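Local coordinates for protein glyoxylate reductase (Paecilomyces sp. J18, PDB 3WNV) that probably reduces glyoxylate to glycolate with a nicotinamide cofactor, as a fungal member of the D-isomer-specific 2-hydroxyacid dehydrogenase family, at residues E37-N42 with G46-V51; E70-L75 with D95-A100; H14-W19 with L28-E33; I54-I59 with Y89-V94. One frame throughout, in Å; residues are numbered along the deposited sequence.

Contact 1. Residues E37-N42 with G46-V51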
loop_
_atom_site.group_PDB
_atom_site.type_symbol
_atom_site.label_atom_id
_atom_site.label_comp_id
_atom_site.label_asym_id
_atom_site.label_seq_id
_atom_site.Cartn_x
_atom_site.Cartn_y
_atom_site.Cartn_z
ATOM N N GLU A 37 22.106 -9.656 -7.538
ATOM C CA GLU A 37 23.535 -9.861 -7.784
ATOM C C GLU A 37 23.907 -9.354 -9.174
ATOM O O GLU A 37 24.901 -8.634 -9.356
ATOM C CB GLU A 37 23.882 -11.353 -7.633
ATOM C CG GLU A 37 25.331 -11.727 -7.944
ATOM C CD GLU A 37 25.464 -13.141 -8.520
ATOM O OE1 GLU A 37 25.473 -13.282 -9.769
ATOM O OE2 GLU A 37 25.561 -14.104 -7.725
ATOM N N LYS A 38 23.087 -9.731 -10.151
ATOM C CA LYS A 38 23.297 -9.337 -11.536
ATOM C C LYS A 38 23.005 -7.845 -11.751
ATOM O O LYS A 38 23.693 -7.193 -12.539
ATOM C CB LYS A 38 22.405 -10.176 -12.441
ATOM C CG LYS A 38 22.479 -9.823 -13.912
ATOM C CD LYS A 38 23.764 -10.287 -14.532
ATOM C CE LYS A 38 23.645 -10.271 -16.047
ATOM N NZ LYS A 38 22.774 -9.135 -16.500
ATOM N N PHE A 39 21.991 -7.311 -11.072
ATOM C CA PHE A 39 21.743 -5.872 -11.151
ATOM C C PHE A 39 22.968 -5.118 -10.633
ATOM O O PHE A 39 23.472 -4.210 -11.298
ATOM C CB PHE A 39 20.456 -5.457 -10.439
ATOM C CG PHE A 39 20.184 -3.983 -10.529
ATOM C CD1 PHE A 39 19.652 -3.439 -11.692
ATOM C CD2 PHE A 39 20.504 -3.130 -9.475
ATOM C CE1 PHE A 39 19.443 -2.076 -11.794
ATOM C CE2 PHE A 39 20.300 -1.759 -9.584
ATOM C CZ PHE A 39 19.762 -1.242 -10.745
ATOM N N LEU A 40 23.487 -5.521 -9.478
ATOM C CA LEU A 40 24.662 -4.840 -8.933
ATOM C C LEU A 40 25.880 -4.975 -9.826
ATOM O O LEU A 40 26.650 -4.030 -9.948
ATOM C CB LEU A 40 24.954 -5.276 -7.486
ATOM C CG LEU A 40 23.858 -5.052 -6.449
ATOM C CD1 LEU A 40 24.243 -5.732 -5.162
ATOM C CD2 LEU A 40 23.596 -3.585 -6.186
ATOM N N GLU A 41 26.046 -6.134 -10.471
ATOM C CA GLU A 41 27.128 -6.330 -11.434
ATOM C C GLU A 41 27.006 -5.387 -12.628
ATOM O O GLU A 41 28.004 -4.848 -13.086
ATOM C CB GLU A 41 27.182 -7.783 -11.918
ATOM C CG GLU A 41 28.011 -8.704 -11.026
ATOM C CD GLU A 41 27.835 -10.180 -11.370
ATOM O OE1 GLU A 41 27.391 -10.484 -12.503
ATOM O OE2 GLU A 41 28.134 -11.028 -10.496
ATOM N N ASN A 42 25.781 -5.187 -13.121
ATOM C CA ASN A 42 25.561 -4.264 -14.231
ATOM C C ASN A 42 25.962 -2.864 -13.821
ATOM O O ASN A 42 26.642 -2.174 -14.561
ATOM C CB ASN A 42 24.081 -4.246 -14.666
ATOM C CG ASN A 42 23.656 -5.520 -15.394
ATOM O OD1 ASN A 42 24.486 -6.384 -15.693
ATOM N ND2 ASN A 42 22.355 -5.631 -15.692
ATOM N N GLY A 46 29.514 -0.319 -15.522
ATOM C CA GLY A 46 29.532 0.937 -16.262
ATOM C C GLY A 46 28.427 1.052 -17.314
ATOM O O GLY A 46 28.272 2.087 -17.968
ATOM N N GLN A 47 27.643 -0.003 -17.485
ATOM C CA GLN A 47 26.674 0.002 -18.583
ATOM C C GLN A 47 25.501 0.935 -18.316
ATOM O O GLN A 47 24.815 1.340 -19.245
ATOM C CB GLN A 47 26.175 -1.409 -18.901
ATOM C CG GLN A 47 25.253 -1.992 -17.872
ATOM C CD GLN A 47 24.836 -3.413 -18.224
ATOM O OE1 GLN A 47 25.624 -4.346 -18.083
ATOM N NE2 GLN A 47 23.597 -3.583 -18.681
ATOM N N TYR A 48 25.263 1.272 -17.051
ATOM C CA TYR A 48 24.226 2.229 -16.712
ATOM C C TYR A 48 24.813 3.629 -16.438
ATOM O O TYR A 48 24.149 4.471 -15.845
ATOM C CB TYR A 48 23.490 1.768 -15.469
ATOM C CG TYR A 48 22.797 0.436 -15.595
ATOM C CD1 TYR A 48 22.297 -0.000 -16.818
ATOM C CD2 TYR A 48 22.599 -0.363 -14.481
ATOM C CE1 TYR A 48 21.607 -1.215 -16.918
ATOM C CE2 TYR A 48 21.897 -1.576 -14.568
ATOM C CZ TYR A 48 21.424 -1.996 -15.806
ATOM O OH TYR A 48 20.741 -3.196 -15.929
ATOM N N ASP A 49 26.044 3.879 -16.868
ATOM C CA ASP A 49 26.746 5.107 -16.478
ATOM C C ASP A 49 26.162 6.406 -17.064
ATOM O O ASP A 49 26.506 7.506 -16.629
ATOM C CB ASP A 49 28.253 4.966 -16.710
ATOM C CG ASP A 49 28.967 4.370 -15.490
ATOM O OD1 ASP A 49 28.282 3.845 -14.562
ATOM O OD2 ASP A 49 30.206 4.444 -15.449
ATOM N N ASP A 50 25.272 6.285 -18.044
ATOM C CA ASP A 50 24.562 7.449 -18.577
ATOM C C ASP A 50 23.108 7.532 -18.118
ATOM O O ASP A 50 22.346 8.381 -18.586
ATOM C CB ASP A 50 24.594 7.414 -20.110
ATOM C CG ASP A 50 26.014 7.693 -20.678
ATOM O OD1 ASP A 50 26.639 8.753 -20.361
ATOM O OD2 ASP A 50 26.519 6.821 -21.424
ATOM N N VAL A 51 22.710 6.663 -17.202
ATOM C CA VAL A 51 21.292 6.619 -16.800
ATOM C C VAL A 51 20.966 7.761 -15.849
ATOM O O VAL A 51 21.523 7.819 -14.754
ATOM C CB VAL A 51 20.966 5.304 -16.119
ATOM C CG1 VAL A 51 19.533 5.351 -15.517
ATOM C CG2 VAL A 51 21.119 4.146 -17.118
#

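Contact 2. Residues E70-L75 with D95-A100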
loop_
_atom_site.group_PDB
_atom_site.type_symbol
_atom_site.label_atom_id
_atom_site.label_comp_id
_atom_site.label_asym_id
_atom_site.label_seq_id
_atom_site.Cartn_x
_atom_site.Cartn_y
_atom_site.Cartn_z
ATOM N N GLU A 70 22.372 0.081 0.531
ATOM C CA GLU A 70 23.415 -0.645 -0.191
ATOM C C GLU A 70 23.273 -0.542 -1.704
ATOM O O GLU A 70 24.259 -0.384 -2.428
ATOM C CB GLU A 70 23.346 -2.126 0.164
ATOM C CG GLU A 70 24.209 -3.018 -0.721
ATOM C CD GLU A 70 23.895 -4.506 -0.534
ATOM O OE1 GLU A 70 23.045 -4.838 0.308
ATOM O OE2 GLU A 70 24.492 -5.346 -1.241
ATOM N N LEU A 71 22.048 -0.710 -2.186
ATOM C CA LEU A 71 21.824 -0.665 -3.625
ATOM C C LEU A 71 21.997 0.771 -4.101
ATOM O O LEU A 71 22.660 1.005 -5.123
ATOM C CB LEU A 71 20.450 -1.243 -3.989
ATOM C CG LEU A 71 20.193 -1.283 -5.505
ATOM C CD1 LEU A 71 19.345 -2.513 -5.858
ATOM C CD2 LEU A 71 19.456 -0.002 -5.955
ATOM N N ILE A 72 21.448 1.736 -3.363
ATOM C CA ILE A 72 21.612 3.151 -3.762
ATOM C C ILE A 72 23.080 3.512 -3.874
ATOM O O ILE A 72 23.477 4.240 -4.802
ATOM C CB ILE A 72 20.780 4.116 -2.850
ATOM C CG1 ILE A 72 19.295 3.925 -3.157
ATOM C CG2 ILE A 72 21.156 5.613 -3.017
ATOM C CD1 ILE A 72 18.374 4.512 -2.132
ATOM N N SER A 73 23.904 2.953 -2.974
ATOM C CA SER A 73 25.329 3.225 -2.950
ATOM C C SER A 73 26.027 2.713 -4.218
ATOM O O SER A 73 26.990 3.313 -4.676
ATOM C CB SER A 73 25.960 2.589 -1.705
ATOM O OG SER A 73 27.332 2.943 -1.614
ATOM N N ALA A 74 25.515 1.620 -4.786
ATOM C CA ALA A 74 26.014 1.057 -6.049
ATOM C C ALA A 74 25.513 1.769 -7.315
ATOM O O ALA A 74 26.094 1.590 -8.384
ATOM C CB ALA A 74 25.642 -0.431 -6.141
ATOM N N LEU A 75 24.416 2.515 -7.240
ATOM C CA LEU A 75 23.918 3.195 -8.458
ATOM C C LEU A 75 24.976 4.141 -9.035
ATOM O O LEU A 75 25.771 4.712 -8.299
ATOM C CB LEU A 75 22.632 3.968 -8.158
ATOM C CG LEU A 75 21.386 3.148 -7.820
ATOM C CD1 LEU A 75 20.212 4.051 -7.455
ATOM C CD2 LEU A 75 21.016 2.169 -8.974
ATOM N N ASP A 95 16.201 8.639 2.522
ATOM C CA ASP A 95 17.350 9.416 2.948
ATOM C C ASP A 95 18.649 9.038 2.225
ATOM O O ASP A 95 19.461 9.919 1.879
ATOM C CB ASP A 95 17.544 9.309 4.472
ATOM C CG ASP A 95 16.431 10.003 5.248
ATOM O OD1 ASP A 95 15.642 10.745 4.627
ATOM O OD2 ASP A 95 16.346 9.825 6.481
ATOM N N ALA A 96 18.880 7.739 2.002
ATOM C CA ALA A 96 20.082 7.372 1.209
ATOM C C ALA A 96 20.047 8.007 -0.187
ATOM O O ALA A 96 21.078 8.526 -0.696
ATOM C CB ALA A 96 20.249 5.824 1.114
ATOM N N ALA A 97 18.861 8.005 -0.799
ATOM C CA ALA A 97 18.702 8.657 -2.097
ATOM C C ALA A 97 19.009 10.148 -2.066
ATOM O O ALA A 97 19.719 10.667 -2.932
ATOM C CB ALA A 97 17.302 8.407 -2.659
ATOM N N THR A 98 18.483 10.837 -1.055
ATOM C CA THR A 98 18.721 12.275 -0.901
ATOM C C THR A 98 20.229 12.534 -0.825
ATOM O O THR A 98 20.768 13.420 -1.512
ATOM C CB THR A 98 18.009 12.797 0.367
ATOM O OG1 THR A 98 16.590 12.623 0.185
ATOM C CG2 THR A 98 18.341 14.281 0.611
ATOM N N GLU A 99 20.920 11.714 -0.036
ATOM C CA GLU A 99 22.369 11.851 0.121
ATOM C C GLU A 99 23.140 11.648 -1.192
ATOM O O GLU A 99 24.199 12.262 -1.411
ATOM C CB GLU A 99 22.873 10.872 1.168
ATOM C CG GLU A 99 22.392 11.174 2.555
ATOM C CD GLU A 99 22.798 10.076 3.522
ATOM O OE1 GLU A 99 23.696 9.282 3.146
ATOM O OE2 GLU A 99 22.216 10.000 4.632
ATOM N N ALA A 100 22.608 10.772 -2.044
ATOM C CA ALA A 100 23.212 10.500 -3.339
ATOM C C ALA A 100 22.735 11.492 -4.395
ATOM O O ALA A 100 23.105 11.381 -5.568
ATOM C CB ALA A 100 22.925 9.042 -3.763
#

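Contact 3. Residues H14-W19 with L28-E33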
loop_
_atom_site.group_PDB
_atom_site.type_symbol
_atom_site.label_atom_id
_atom_site.label_comp_id
_atom_site.label_asym_id
_atom_site.label_seq_id
_atom_site.Cartn_x
_atom_site.Cartn_y
_atom_site.Cartn_z
ATOM N N HIS A 14 0.732 -1.757 -18.980
ATOM C CA HIS A 14 -0.367 -1.081 -19.670
ATOM C C HIS A 14 0.063 0.110 -20.499
ATOM O O HIS A 14 -0.701 0.562 -21.350
ATOM C CB HIS A 14 -1.423 -0.598 -18.681
ATOM C CG HIS A 14 -1.925 -1.667 -17.773
ATOM N ND1 HIS A 14 -2.813 -2.633 -18.194
ATOM C CD2 HIS A 14 -1.652 -1.935 -16.474
ATOM C CE1 HIS A 14 -3.074 -3.447 -17.178
ATOM N NE2 HIS A 14 -2.366 -3.055 -16.132
ATOM N N ALA A 15 1.258 0.630 -20.239
ATOM C CA ALA A 15 1.641 1.920 -20.797
ATOM C C ALA A 15 2.934 1.827 -21.589
ATOM O O ALA A 15 3.729 2.776 -21.607
ATOM C CB ALA A 15 1.756 2.934 -19.708
ATOM N N ARG A 16 3.128 0.688 -22.266
ATOM C CA ARG A 16 4.326 0.468 -23.046
ATOM C C ARG A 16 4.501 1.573 -24.095
ATOM O O ARG A 16 5.613 2.006 -24.349
ATOM C CB ARG A 16 4.307 -0.909 -23.729
ATOM C CG ARG A 16 4.652 -2.085 -22.819
ATOM C CD ARG A 16 6.126 -2.073 -22.307
ATOM N NE ARG A 16 7.164 -1.877 -23.332
ATOM C CZ ARG A 16 8.470 -2.101 -23.138
ATOM N NH1 ARG A 16 8.921 -2.564 -21.983
ATOM N NH2 ARG A 16 9.330 -1.882 -24.104
ATOM N N ALA A 17 3.405 2.021 -24.716
ATOM C CA ALA A 17 3.486 3.079 -25.735
ATOM C C ALA A 17 4.089 4.364 -25.198
ATOM O O ALA A 17 4.896 5.006 -25.874
ATOM C CB ALA A 17 2.129 3.362 -26.301
ATOM N N GLU A 18 3.701 4.715 -23.979
ATOM C CA GLU A 18 4.160 5.942 -23.325
ATOM C C GLU A 18 5.630 5.819 -22.947
ATOM O O GLU A 18 6.364 6.807 -22.993
ATOM C CB GLU A 18 3.290 6.257 -22.098
ATOM C CG GLU A 18 1.879 6.826 -22.454
ATOM C CD GLU A 18 0.854 5.787 -22.920
ATOM O OE1 GLU A 18 1.123 4.561 -22.860
ATOM O OE2 GLU A 18 -0.259 6.200 -23.339
ATOM N N TRP A 19 6.065 4.616 -22.547
ATOM C CA TRP A 19 7.483 4.374 -22.290
ATOM C C TRP A 19 8.267 4.516 -23.595
ATOM O O TRP A 19 9.217 5.285 -23.650
ATOM C CB TRP A 19 7.709 2.983 -21.648
ATOM C CG TRP A 19 9.161 2.508 -21.664
ATOM C CD1 TRP A 19 9.700 1.576 -22.504
ATOM C CD2 TRP A 19 10.233 2.921 -20.800
ATOM N NE1 TRP A 19 11.016 1.394 -22.232
ATOM C CE2 TRP A 19 11.380 2.207 -21.191
ATOM C CE3 TRP A 19 10.331 3.841 -19.750
ATOM C CZ2 TRP A 19 12.629 2.358 -20.555
ATOM C CZ3 TRP A 19 11.562 4.005 -19.121
ATOM C CH2 TRP A 19 12.700 3.264 -19.525
ATOM N N LEU A 28 16.521 4.365 -24.162
ATOM C CA LEU A 28 15.756 3.534 -23.232
ATOM C C LEU A 28 16.506 2.225 -22.995
ATOM O O LEU A 28 16.927 1.565 -23.946
ATOM C CB LEU A 28 14.330 3.261 -23.774
ATOM C CG LEU A 28 13.502 4.508 -24.125
ATOM C CD1 LEU A 28 12.146 4.119 -24.767
ATOM C CD2 LEU A 28 13.271 5.426 -22.904
ATOM N N LYS A 29 16.701 1.884 -21.720
ATOM C CA LYS A 29 17.390 0.659 -21.300
ATOM C C LYS A 29 16.462 -0.127 -20.390
ATOM O O LYS A 29 15.611 0.446 -19.715
ATOM C CB LYS A 29 18.702 0.983 -20.562
ATOM C CG LYS A 29 19.735 1.584 -21.485
ATOM C CD LYS A 29 21.099 1.664 -20.826
ATOM C CE LYS A 29 22.058 2.467 -21.682
ATOM N NZ LYS A 29 22.321 1.836 -22.990
ATOM N N GLU A 30 16.581 -1.451 -20.382
ATOM C CA GLU A 30 15.698 -2.214 -19.514
ATOM C C GLU A 30 16.409 -3.309 -18.731
ATOM O O GLU A 30 17.255 -4.006 -19.282
ATOM C CB GLU A 30 14.572 -2.874 -20.333
ATOM C CG GLU A 30 13.648 -1.919 -21.070
ATOM C CD GLU A 30 12.495 -2.656 -21.738
ATOM O OE1 GLU A 30 12.122 -3.732 -21.219
ATOM O OE2 GLU A 30 11.965 -2.165 -22.765
ATOM N N PHE A 31 15.993 -3.492 -17.468
ATOM C CA PHE A 31 16.404 -4.649 -16.664
ATOM C C PHE A 31 15.143 -5.415 -16.276
ATOM O O PHE A 31 14.583 -5.199 -15.182
ATOM C CB PHE A 31 17.157 -4.187 -15.408
ATOM C CG PHE A 31 17.693 -5.317 -14.562
ATOM C CD1 PHE A 31 18.872 -5.948 -14.907
ATOM C CD2 PHE A 31 17.031 -5.712 -13.399
ATOM C CE1 PHE A 31 19.386 -6.982 -14.145
ATOM C CE2 PHE A 31 17.536 -6.745 -12.623
ATOM C CZ PHE A 31 18.732 -7.382 -13.010
ATOM N N PRO A 32 14.667 -6.301 -17.174
ATOM C CA PRO A 32 13.356 -6.927 -16.952
ATOM C C PRO A 32 13.373 -7.992 -15.850
ATOM O O PRO A 32 12.352 -8.209 -15.192
ATOM C CB PRO A 32 13.044 -7.574 -18.300
ATOM C CG PRO A 32 14.353 -7.732 -18.965
ATOM C CD PRO A 32 15.200 -6.586 -18.512
ATOM N N GLU A 33 14.526 -8.628 -15.667
ATOM C CA GLU A 33 14.711 -9.644 -14.633
ATOM C C GLU A 33 16.200 -9.918 -14.478
ATOM O O GLU A 33 17.001 -9.509 -15.321
ATOM C CB GLU A 33 14.001 -10.928 -15.053
ATOM C CG GLU A 33 14.510 -11.444 -16.380
ATOM C CD GLU A 33 13.751 -12.647 -16.835
ATOM O OE1 GLU A 33 12.839 -13.074 -16.097
ATOM O OE2 GLU A 33 14.067 -13.170 -17.922
HETATM O O HOH W 1 12.978 -0.207 -23.985
#

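Contact 4. Residues I54-I59 with Y89-V94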
loop_
_atom_site.group_PDB
_atom_site.type_symbol
_atom_site.label_atom_id
_atom_site.label_comp_id
_atom_site.label_asym_id
_atom_site.label_seq_id
_atom_site.Cartn_x
_atom_site.Cartn_y
_atom_site.Cartn_z
ATOM N N ILE A 54 15.323 6.340 -13.431
ATOM C CA ILE A 54 15.010 4.921 -13.344
ATOM C C ILE A 54 13.530 4.800 -13.076
ATOM O O ILE A 54 13.006 5.470 -12.180
ATOM C CB ILE A 54 15.748 4.271 -12.160
ATOM C CG1 ILE A 54 17.235 4.079 -12.482
ATOM C CG2 ILE A 54 15.102 2.909 -11.797
ATOM C CD1 ILE A 54 18.038 3.607 -11.224
ATOM N N TYR A 55 12.849 3.939 -13.826
ATOM C CA TYR A 55 11.467 3.587 -13.517
ATOM C C TYR A 55 11.521 2.294 -12.743
ATOM O O TYR A 55 12.145 1.339 -13.212
ATOM C CB TYR A 55 10.711 3.309 -14.846
ATOM C CG TYR A 55 9.257 2.846 -14.666
ATOM C CD1 TYR A 55 8.945 1.603 -14.102
ATOM C CD2 TYR A 55 8.209 3.630 -15.130
ATOM C CE1 TYR A 55 7.595 1.166 -13.948
ATOM C CE2 TYR A 55 6.871 3.224 -14.984
ATOM C CZ TYR A 55 6.579 1.994 -14.383
ATOM O OH TYR A 55 5.267 1.603 -14.277
ATOM N N ARG A 56 10.840 2.218 -11.587
ATOM C CA ARG A 56 10.744 0.937 -10.907
ATOM C C ARG A 56 9.378 0.826 -10.290
ATOM O O ARG A 56 8.617 1.806 -10.240
ATOM C CB ARG A 56 11.836 0.796 -9.826
ATOM C CG ARG A 56 11.629 1.692 -8.606
ATOM C CD ARG A 56 12.692 1.417 -7.545
ATOM N NE ARG A 56 12.608 0.037 -7.000
ATOM C CZ ARG A 56 11.841 -0.318 -5.958
ATOM N NH1 ARG A 56 11.050 0.568 -5.355
ATOM N NH2 ARG A 56 11.869 -1.575 -5.505
ATOM N N SER A 57 9.064 -0.354 -9.765
ATOM C CA SER A 57 7.765 -0.556 -9.101
ATOM C C SER A 57 7.859 -1.406 -7.829
ATOM O O SER A 57 8.888 -2.052 -7.582
ATOM C CB SER A 57 6.809 -1.233 -10.060
ATOM O OG SER A 57 7.318 -2.515 -10.436
ATOM N N ASN A 58 6.775 -1.460 -7.053
ATOM C CA ASN A 58 6.766 -2.371 -5.903
ATOM C C ASN A 58 6.965 -3.809 -6.355
ATOM O O ASN A 58 7.755 -4.550 -5.771
ATOM C CB ASN A 58 5.481 -2.208 -5.087
ATOM C CG ASN A 58 5.543 -1.016 -4.136
ATOM O OD1 ASN A 58 6.601 -0.692 -3.557
ATOM N ND2 ASN A 58 4.408 -0.355 -3.960
ATOM N N ILE A 59 6.293 -4.212 -7.431
ATOM C CA ILE A 59 6.473 -5.586 -7.897
ATOM C C ILE A 59 7.906 -5.907 -8.314
ATOM O O ILE A 59 8.391 -7.035 -8.089
ATOM C CB ILE A 59 5.480 -5.903 -9.050
ATOM C CG1 ILE A 59 4.071 -5.987 -8.476
ATOM C CG2 ILE A 59 5.808 -7.189 -9.702
ATOM C CD1 ILE A 59 3.008 -6.048 -9.551
ATOM N N TYR A 89 6.307 3.187 -0.602
ATOM C CA TYR A 89 7.687 3.020 -1.123
ATOM C C TYR A 89 8.639 2.637 0.001
ATOM O O TYR A 89 9.743 3.162 0.097
ATOM C CB TYR A 89 8.141 4.294 -1.842
ATOM C CG TYR A 89 7.752 5.577 -1.129
ATOM C CD1 TYR A 89 6.510 6.175 -1.357
ATOM C CD2 TYR A 89 8.621 6.181 -0.208
ATOM C CE1 TYR A 89 6.151 7.345 -0.728
ATOM C CE2 TYR A 89 8.275 7.356 0.420
ATOM C CZ TYR A 89 7.031 7.916 0.186
ATOM O OH TYR A 89 6.707 9.071 0.846
ATOM N N ASP A 90 8.197 1.733 0.877
ATOM C CA ASP A 90 9.002 1.391 2.037
ATOM C C ASP A 90 10.144 0.495 1.582
ATOM O O ASP A 90 11.031 0.162 2.377
ATOM C CB ASP A 90 8.134 0.764 3.154
ATOM C CG ASP A 90 7.317 -0.401 2.668
ATOM O OD1 ASP A 90 7.848 -1.536 2.610
ATOM O OD2 ASP A 90 6.132 -0.199 2.345
ATOM N N ASN A 91 10.179 0.153 0.280
ATOM C CA ASN A 91 11.358 -0.563 -0.267
ATOM C C ASN A 91 12.405 0.367 -0.934
ATOM O O ASN A 91 13.350 -0.080 -1.609
ATOM C CB ASN A 91 10.917 -1.662 -1.230
ATOM C CG ASN A 91 9.918 -1.166 -2.225
ATOM O OD1 ASN A 91 9.911 0.038 -2.579
ATOM N ND2 ASN A 91 9.019 -2.050 -2.639
ATOM N N ILE A 92 12.243 1.674 -0.743
ATOM C CA ILE A 92 13.290 2.623 -1.126
ATOM C C ILE A 92 13.774 3.361 0.130
ATOM O O ILE A 92 12.957 3.864 0.913
ATOM C CB ILE A 92 12.752 3.671 -2.075
ATOM C CG1 ILE A 92 12.086 3.003 -3.267
ATOM C CG2 ILE A 92 13.867 4.656 -2.496
ATOM C CD1 ILE A 92 11.491 4.003 -4.263
ATOM N N ASP A 93 15.089 3.440 0.315
ATOM C CA ASP A 93 15.641 4.218 1.410
ATOM C C ASP A 93 15.742 5.658 0.957
ATOM O O ASP A 93 16.744 6.084 0.358
ATOM C CB ASP A 93 17.016 3.678 1.749
ATOM C CG ASP A 93 17.619 4.332 2.979
ATOM O OD1 ASP A 93 17.327 5.532 3.268
ATOM O OD2 ASP A 93 18.407 3.638 3.650
ATOM N N VAL A 94 14.696 6.421 1.230
ATOM C CA VAL A 94 14.641 7.806 0.789
ATOM C C VAL A 94 15.804 8.704 1.253
ATOM O O VAL A 94 16.347 9.467 0.470
ATOM C CB VAL A 94 13.273 8.435 1.114
ATOM C CG1 VAL A 94 13.260 9.912 0.710
ATOM C CG2 VAL A 94 12.133 7.634 0.425
HETATM O O HOH W 2 6.395 -0.114 -0.812
#

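Contact 1. Residues E37-N42 with G46-V51
F39 and N42, on one side of helix 36-45, meet Y48 and Q47 in the turn that leads back to the sheet. The contact closes the helix-to-strand end of a beta-alpha-beta crossover, as the strand order shows: the chain leaves strand 27-31 and enters strand 51-57, with strand 5-9 lying between the two. Along the helix, K38 comes first and acts from behind, its NZ reaching N42 OD1 through a weak bond of 3.3 Å. F39 follows. Its CG is anti to the backbone N (chi1 -179°), and the ring reaches toward the turn, CE1 lying 3.7 Å from Y48 CE2. The two rings are inclined by 36° with centroids 5.8 Å apart, an oblique apolar contact. F31, L7 and L71 also pack against F39, which places this ring in the hydrophobic layer between helix and sheet.

One turn further on, N42 directs its CB toward the loop and carries the polar part of the contact. That CB presses on the tyrosine ring, 3.5 Å from Y48 CE2, while the amide stands nearly perpendicular to that ring and lies almost parallel to the amide group of Q47. A phenylalanine in place of Y48 would keep the ring contacts but would probably leave the N42 amide without its acceptor and less firmly fixed in rotation. Beyond the helix, G46 takes positive phi, and Q47 lays its CG over one face of the Y48 ring. The hydrogen bond runs from N42 ND2 to Y48 OH, 2.9 Å long with an angle of 148° at the hydrogen.

Contact 2. Residues E70-L75 with D95-A100
I72 meets A96, A97 and A100 with two branches that its torsions send to different places: CG1 is anti to the carbonyl carbon (chi1 -71°) and CD1 continues the chain in an extended form (chi2 165°), while CG2 is left anti to the backbone N. CD1 therefore arrives between the two neighbouring alanines, 4.0 Å from A96 CB and 4.1 Å from A97 CB, and also lies against the backbone, 3.8 Å from A97 N. CG2 turns toward the end of the partner helix, where it sits 3.9 Å from A100 CB and 3.7 Å from A96 O.

The evidence for close helix approach is the CA-CA distance of 6.4 Å between I72 and A97. The residues facing I72, namely A96, A97 and A100, are all alanine, so the isoleucine can reach the helix backbone itself. CD1 also touches the carbonyl oxygen of D93, at the N-cap of helix 94-99. Around this apolar centre, E99 forms a salt bridge with R69 at the start of helix 69-74, and L75 and A97 both touch I102.

On its other flank, helix 69-74 packs L71 and A74 against F39 and L40 of helix 36-45. Neighbouring helices in one layer, each leading into a strand of the five-stranded parallel sheet, are what an alternating alpha/beta fold of flavodoxin-like type produces.

Contact 3. Residues H14-W19 with L28-E33
The first beta-alpha-beta unit of the domain, strand 5-9, helix 16-21 and strand 27-31, is tied together here as R16 and W19 of the helix meet E30 and L28 of the strand. R16 bends at chi2 and chi3, which swings its guanidinium over to E30. Both terminal nitrogens grip one oxygen end-on: R16 NH2 lies 3.0 Å from E30 OE2, and NH1 lies 3.2 Å from that same atom. OE2 is close to the guanidinium plane, yet the two donors approach it from one face of the carboxylate, whose plane is turned 55° from that of the guanidinium. R16 NH2 also forms a salt bridge with E20 of its own helix, so the arginine stands between two acids. A leucine at R16 would probably leave E30 and E20 without the positive charge they share.

W19 packs against L28, two residues before E30 on the strand. L28 CD2 sits over the face of its six-membered ring in a CH-pi contact, 4.0 Å from the centroid and 15° off the normal, and L28 CB is 3.8 Å from W19 CZ2. At the ring edge, W19 NE1 donates to water 1 over 3.1 Å, and this water is placed to donate in turn to E30 OE2. W19 CD1 meanwhile lies against one face of the R16 guanidinium. Helix 16-21 is thus packed on the outermost strand, 27-31, within a beta-alpha-beta unit of the five-stranded parallel sheet.

Contact 4. Residues I54-I59 with Y89-V94
N91 is held at both ends of its amide, by R56 on one side and N58 on the other. Its CG occupies the crowded position between backbone N and carbonyl carbon (chi1 48°), which turns the amide from the loop toward the end of strand 51-57. R56 adopts the same kind of first torsion (chi1 71°) and then bends at chi3, and its NH1 bonds N91 OD1 over 3.0 Å. The oxygen lies near the guanidinium plane, but NH1 stands above the carbonyl plane of N91, 61° out of it, so the bond does not use a lone-pair direction. I92 CG1 comes alongside, 3.4 Å from NH1, and F67 adds a cation-pi contact to R56.

At the other end, N91 ND2 donates to N58 OD1 over 2.9 Å. That oxygen also accepts from water 2, 2.8 Å away, which in turn takes the backbone N-H of D90. N58 ND2 donates to the backbone of G88, so the amide orientation is fixed from both sides. A sulfate, probably from the crystallisation liquor, about 3 Å from the N58 side chain may mark an anion-binding pocket, with N91 probably helping to position N58, consistent with the interdomain cleft of D-2-hydroxyacid dehydrogenases.

All four contacts belong to the domain built on the five-stranded parallel sheet. Contacts 1 and 2 join directly through the helix layer, where L40 CD2 lies 3.8 Å from A74 CB, and their centres are 14 Å apart. Contact 3 reaches contact 1 through F31, whose CD1 is 3.5 Å from Y48 OH, although the centres are about 17 Å apart. The segments of contacts 2 and 4 alternate along the chain; their centres are 12 Å apart, and L75 CD2 lies 4.0 Å from I54 CD1. Contact 4 alone has the sulfate, probably from the crystallisation liquor, alongside, about 3 Å from the N58 side chain, consistent with a place near the interdomain cleft.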